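Local coordinates for protein levoglucosan dehydrogenase (Pseudarthrobacter phenanthrenivorans, PDB 6A3F) that oxidises levoglucosan to 3-dehydrolevoglucosan with NAD(+) as the electron acceptor, working as a homotetramer of the Gfo/Idh/MocA family, at residues Gly179-Asp184 with Asn293-Glu298; Asp209-Val214 with Val282-Asn287. All blocks are in the same frame, centred on the assembly; numbering follows the deposited sequence.

Contact 1 (Gly179-Asp184 with Asn293-Glu298); sequences GTYLQD and NYITFE
Tyr-181 reaches across to Ile-295 on the neighbouring antiparallel strand and to Asn-293. From CB, CG lies anti to the backbone N (chi1 -161°), which turns the ring toward 293-298, with Ile-295 over one of its faces. CG, CD1 and CD2 lie beneath CG1 of Ile-295. That CG1 sits 3.5 Å from the centroid of the Tyr-181 ring, almost on the ring normal, a CH-pi contact. Farther out, CE2 of Tyr-181 meets CG1 and CD1 of Ile-295, both at 3.5 Å. CE1 and CZ of Tyr-181 each come to 3.3 Å from OD1 of Asn-293. At the tip, OH of Tyr-181 donates to OD1 of Asn-293 over 2.7 Å. Ring and amide planes stand 71° apart. The same OD1 also takes a weak bond from NE2 of Gln-183, a levoglucosan-binding residue. ND2 of Asn-293 bonds OH of Tyr-153, another such residue. On the other face of the sheet OG1 of Thr-180 and OG1 of Thr-296 lie 2.6 Å apart in a short hydrogen bond. There CG2 of Thr-296 rests over the Tyr-294 ring, and Leu-182 meets that ring at its edge. Thr-180 with Thr-296 and Leu-182 with Tyr-294 are each joined by two backbone hydrogen bonds. This is antiparallel pairing in the large sheet of the C-terminal domain, with its 183/293 end at the levoglucosan site.

Contact 2 (Asp209-Val214 with Val282-Asn287); sequences DIATHV and VEATRN
OD2 of Asp-209 is gripped by NH2 of Arg-286 and by a water. NH2 of Arg-286 lies 2.9 Å from OD2 of Asp-209, and the N-H points nearly straight at the oxygen (163°). The salt bridge lies where a helix packs on a sheet in the alpha/beta C-terminal domain: helix segment 209-214 packs roughly antiparallel to strand segment 282-285, their axes 7.7 Å apart. The carboxylate is met from above its plane, while OD2 lies in the plane of the guanidinium, at its edge. The two planes are 67° apart. The water donates to OD2 of Asp-209 at 2.6 Å and accepts from NE of Arg-286 at 2.9 Å, closing a second route between the two groups. Asp-209 binds levoglucosan, and its OD1 forms a salt bridge with Lys-124, which binds both substrate and NADH. NH1 of Arg-286 is held by the backbone O of Arg-196. Away from this polar end the packing is apolar. CB of Ala-211 touches CB of Ala-284 at 3.9 Å, and CG1 of Val-214 meets CG2 of Val-282 at 3.7 Å. Ile-210 turns CG1 between its backbone N and carbonyl carbon (chi1 51°), which lets CD1 reach O of Thr-285 at 3.4 Å.

Both contacts are buried in the C-terminal domain, with centres about 7 Å apart. They share one sheet. Contact 1 joins two of its strands edge to edge, and contact 2 lays a helix on it. Strand 174-182 lies between 279-285 and 294-301, so the two contacts meet directly: N of Tyr-181 is 2.9 Å from O of Glu-283, a probable hydrogen bond. Ile-210 and Val-214 of the helix also pack on Tyr-181. Contact 1 relies mainly on backbone bonds and uncharged side chains. Contact 2 has no backbone bond between its segments and combines aliphatic side chains with a salt bridge and a bridging water. Each bears levoglucosan-binding residues, and each also touches a neighbouring subunit of the tetramer, the same one for both.

Contact 1 (Gly179-Asp184 with Asn293-Glu298)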
loop_
_atom_site.group_PDB
_atom_site.type_symbol
_atom_site.label_atom_id
_atom_site.label_comp_id
_atom_site.label_asym_id
_atom_site.label_seq_id
_atom_site.Cartn_x
_atom_site.Cartn_y
_atom_site.Cartn_z
ATOM N N GLY B 179 10.544 1.238 16.470
ATOM C CA GLY B 179 9.582 2.336 16.435
ATOM C C GLY B 179 10.191 3.588 15.844
ATOM O O GLY B 179 11.388 3.878 16.059
ATOM N N THR B 180 9.389 4.312 15.032
ATOM C CA THR B 180 9.941 5.513 14.401
ATOM C C THR B 180 8.928 6.652 14.475
ATOM O O THR B 180 7.734 6.452 14.622
ATOM C CB THR B 180 10.393 5.326 12.957
ATOM O OG1 THR B 180 9.262 5.214 12.091
ATOM C CG2 THR B 180 11.417 4.222 12.782
ATOM N N TYR B 181 9.472 7.887 14.392
ATOM C CA TYR B 181 8.653 9.041 14.221
ATOM C C TYR B 181 9.408 9.948 13.243
ATOM O O TYR B 181 10.378 10.609 13.610
ATOM C CB TYR B 181 8.338 9.715 15.550
ATOM C CG TYR B 181 7.154 10.652 15.563
ATOM C CD1 TYR B 181 6.811 11.447 14.482
ATOM C CD2 TYR B 181 6.374 10.754 16.691
ATOM C CE1 TYR B 181 5.701 12.292 14.522
ATOM C CE2 TYR B 181 5.296 11.620 16.758
ATOM C CZ TYR B 181 4.972 12.423 15.683
ATOM O OH TYR B 181 3.876 13.242 15.816
ATOM N N LEU B 182 8.999 9.900 11.994
ATOM C CA LEU B 182 9.709 10.653 10.927
ATOM C C LEU B 182 8.820 11.830 10.458
ATOM O O LEU B 182 7.621 11.674 10.195
ATOM C CB LEU B 182 10.035 9.711 9.774
ATOM C CG LEU B 182 10.707 8.363 10.110
ATOM C CD1 LEU B 182 11.064 7.627 8.836
ATOM C CD2 LEU B 182 11.981 8.574 10.925
ATOM N N GLN B 183 9.456 12.993 10.297
ATOM C CA GLN B 183 8.790 14.225 9.923
ATOM C C GLN B 183 9.719 15.026 9.021
ATOM O O GLN B 183 10.931 14.713 8.936
ATOM C CB GLN B 183 8.474 15.097 11.134
ATOM C CG GLN B 183 7.460 14.514 12.105
ATOM C CD GLN B 183 6.959 15.524 13.109
ATOM O OE1 GLN B 183 7.758 16.118 13.862
ATOM N NE2 GLN B 183 5.618 15.672 13.210
ATOM N N ASP B 184 9.135 16.043 8.380
ATOM C CA ASP B 184 9.898 16.938 7.466
ATOM C C ASP B 184 9.505 18.388 7.631
ATOM O O ASP B 184 9.940 19.209 6.787
ATOM C CB ASP B 184 9.822 16.492 6.038
ATOM C CG ASP B 184 8.475 16.681 5.433
ATOM O OD1 ASP B 184 7.591 17.226 6.124
ATOM O OD2 ASP B 184 8.337 16.206 4.309
ATOM N N ASN B 293 3.851 12.717 9.462
ATOM C CA ASN B 293 3.534 12.431 10.814
ATOM C C ASN B 293 3.637 10.912 10.968
ATOM O O ASN B 293 2.703 10.239 11.371
ATOM C CB ASN B 293 2.190 12.996 11.251
ATOM C CG ASN B 293 2.125 13.218 12.750
ATOM O OD1 ASN B 293 3.049 13.790 13.341
ATOM N ND2 ASN B 293 1.049 12.776 13.397
ATOM N N TYR B 294 4.769 10.420 10.508
ATOM C CA TYR B 294 5.010 9.009 10.273
ATOM C C TYR B 294 5.472 8.348 11.570
ATOM O O TYR B 294 6.675 8.092 11.756
ATOM C CB TYR B 294 6.012 8.845 9.138
ATOM C CG TYR B 294 6.187 7.473 8.556
ATOM C CD1 TYR B 294 5.158 6.829 7.865
ATOM C CD2 TYR B 294 7.399 6.814 8.675
ATOM C CE1 TYR B 294 5.343 5.581 7.315
ATOM C CE2 TYR B 294 7.610 5.566 8.110
ATOM C CZ TYR B 294 6.577 4.948 7.423
ATOM O OH TYR B 294 6.835 3.708 6.922
ATOM N N ILE B 295 4.493 8.068 12.419
ATOM C CA ILE B 295 4.698 7.331 13.662
ATOM C C ILE B 295 4.478 5.851 13.371
ATOM O O ILE B 295 3.379 5.475 12.915
ATOM C CB ILE B 295 3.760 7.772 14.776
ATOM C CG1 ILE B 295 3.557 9.291 14.790
ATOM C CG2 ILE B 295 4.260 7.205 16.109
ATOM C CD1 ILE B 295 2.527 9.750 15.775
ATOM N N THR B 296 5.498 5.031 13.543
ATOM C CA THR B 296 5.374 3.593 13.190
ATOM C C THR B 296 5.875 2.712 14.323
ATOM O O THR B 296 6.725 3.142 15.179
ATOM C CB THR B 296 6.169 3.245 11.925
ATOM O OG1 THR B 296 7.567 3.254 12.238
ATOM C CG2 THR B 296 5.865 4.234 10.812
ATOM N N PHE B 297 5.365 1.476 14.343
ATOM C CA PHE B 297 6.114 0.470 15.089
ATOM C C PHE B 297 5.927 -0.855 14.377
ATOM O O PHE B 297 4.927 -1.044 13.630
ATOM C CB PHE B 297 5.679 0.411 16.559
ATOM C CG PHE B 297 4.219 0.139 16.809
ATOM C CD1 PHE B 297 3.700 -1.156 16.714
ATOM C CD2 PHE B 297 3.387 1.164 17.251
ATOM C CE1 PHE B 297 2.360 -1.392 16.990
ATOM C CE2 PHE B 297 2.059 0.902 17.566
ATOM C CZ PHE B 297 1.553 -0.369 17.417
ATOM N N GLU B 298 6.903 -1.720 14.590
ATOM C CA GLU B 298 6.831 -3.077 14.130
ATOM C C GLU B 298 7.310 -3.940 15.286
ATOM O O GLU B 298 8.404 -3.713 15.768
ATOM C CB GLU B 298 7.703 -3.323 12.906
ATOM C CG GLU B 298 7.758 -4.782 12.449
ATOM C CD GLU B 298 8.060 -5.043 10.968
ATOM O OE1 GLU B 298 8.023 -4.078 10.147
ATOM O OE2 GLU B 298 8.252 -6.229 10.590
#

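Contact 2 (Asp209-Val214 with Val282-Asn287)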
loop_
_atom_site.group_PDB
_atom_site.type_symbol
_atom_site.label_atom_id
_atom_site.label_comp_id
_atom_site.label_asym_id
_atom_site.label_seq_id
_atom_site.Cartn_x
_atom_site.Cartn_y
_atom_site.Cartn_z
ATOM N N ASP B 209 10.500 16.038 21.555
ATOM C CA ASP B 209 9.296 16.427 20.855
ATOM C C ASP B 209 8.560 15.212 20.240
ATOM O O ASP B 209 7.311 15.126 20.335
ATOM C CB ASP B 209 9.620 17.430 19.747
ATOM C CG ASP B 209 8.395 18.085 19.151
ATOM O OD1 ASP B 209 7.388 18.202 19.855
ATOM O OD2 ASP B 209 8.459 18.506 17.975
ATOM N N ILE B 210 9.315 14.315 19.612
ATOM C CA ILE B 210 8.646 13.235 18.836
ATOM C C ILE B 210 9.146 11.859 19.260
ATOM O O ILE B 210 8.352 10.917 19.311
ATOM C CB ILE B 210 8.707 13.465 17.321
ATOM C CG1 ILE B 210 10.115 13.744 16.807
ATOM C CG2 ILE B 210 7.699 14.547 16.935
ATOM C CD1 ILE B 210 10.242 13.822 15.283
ATOM N N ALA B 211 10.403 11.691 19.630
ATOM C CA ALA B 211 10.762 10.338 20.077
ATOM C C ALA B 211 10.013 9.934 21.344
ATOM O O ALA B 211 9.758 8.743 21.538
ATOM C CB ALA B 211 12.252 10.235 20.255
ATOM N N THR B 212 9.678 10.883 22.235
ATOM C CA THR B 212 8.968 10.541 23.473
ATOM C C THR B 212 7.628 9.856 23.157
ATOM O O THR B 212 7.202 8.994 23.924
ATOM C CB THR B 212 8.784 11.772 24.361
ATOM O OG1 THR B 212 8.149 12.747 23.539
ATOM C CG2 THR B 212 10.097 12.332 24.904
ATOM N N HIS B 213 6.958 10.251 22.064
ATOM C CA HIS B 213 5.695 9.574 21.671
ATOM C C HIS B 213 5.952 8.081 21.402
ATOM O O HIS B 213 5.174 7.179 21.805
ATOM C CB HIS B 213 5.075 10.263 20.447
ATOM C CG HIS B 213 4.441 11.580 20.711
ATOM N ND1 HIS B 213 3.420 11.710 21.575
ATOM C CD2 HIS B 213 4.649 12.811 20.152
ATOM C CE1 HIS B 213 3.030 12.985 21.585
ATOM N NE2 HIS B 213 3.769 13.685 20.718
ATOM N N VAL B 214 7.050 7.805 20.714
ATOM C CA VAL B 214 7.427 6.438 20.359
ATOM C C VAL B 214 7.877 5.679 21.605
ATOM O O VAL B 214 7.559 4.493 21.752
ATOM C CB VAL B 214 8.499 6.389 19.259
ATOM C CG1 VAL B 214 8.867 4.948 18.876
ATOM C CG2 VAL B 214 7.998 7.150 18.041
ATOM N N VAL B 282 14.577 2.799 18.404
ATOM C CA VAL B 282 13.714 3.954 18.152
ATOM C C VAL B 282 14.506 4.973 17.317
ATOM O O VAL B 282 15.706 5.232 17.579
ATOM C CB VAL B 282 13.183 4.580 19.459
ATOM C CG1 VAL B 282 12.638 5.991 19.215
ATOM C CG2 VAL B 282 12.141 3.707 20.128
ATOM N N GLU B 283 13.881 5.502 16.266
ATOM C CA GLU B 283 14.513 6.518 15.438
ATOM C C GLU B 283 13.491 7.617 15.241
ATOM O O GLU B 283 12.310 7.313 14.870
ATOM C CB GLU B 283 14.966 5.959 14.086
ATOM C CG GLU B 283 15.613 6.945 13.151
ATOM C CD GLU B 283 16.211 6.284 11.916
ATOM O OE1 GLU B 283 16.696 5.081 12.013
ATOM O OE2 GLU B 283 16.174 6.956 10.858
ATOM N N ALA B 284 13.927 8.854 15.396
ATOM C CA ALA B 284 13.031 10.003 15.116
ATOM C C ALA B 284 13.839 11.091 14.401
ATOM O O ALA B 284 15.040 11.241 14.661
ATOM C CB ALA B 284 12.344 10.482 16.379
ATOM N N THR B 285 13.190 11.826 13.491
ATOM C CA THR B 285 13.841 12.892 12.763
ATOM C C THR B 285 12.808 13.945 12.341
ATOM O O THR B 285 11.620 13.654 12.125
ATOM C CB THR B 285 14.614 12.337 11.556
ATOM O OG1 THR B 285 15.464 13.371 11.058
ATOM C CG2 THR B 285 13.703 11.833 10.450
ATOM N N ARG B 286 13.324 15.169 12.183
ATOM C CA ARG B 286 12.635 16.273 11.569
ATOM C C ARG B 286 13.096 16.475 10.118
ATOM O O ARG B 286 12.626 17.424 9.457
ATOM C CB ARG B 286 12.917 17.528 12.400
ATOM C CG ARG B 286 12.308 17.513 13.778
ATOM C CD ARG B 286 12.629 18.764 14.612
ATOM N NE ARG B 286 11.817 18.783 15.803
ATOM C CZ ARG B 286 12.033 19.552 16.867
ATOM N NH1 ARG B 286 13.160 20.246 16.987
ATOM N NH2 ARG B 286 11.113 19.637 17.810
ATOM N N ASN B 287 13.943 15.597 9.574
ATOM C CA ASN B 287 14.642 15.844 8.311
ATOM C C ASN B 287 14.476 14.666 7.352
ATOM O O ASN B 287 15.449 14.184 6.793
ATOM C CB ASN B 287 16.132 16.150 8.542
ATOM C CG ASN B 287 16.317 17.407 9.346
ATOM O OD1 ASN B 287 16.027 17.419 10.547
ATOM N ND2 ASN B 287 16.685 18.501 8.676
HETATM O O HOH W 1 9.274 17.454 15.700
#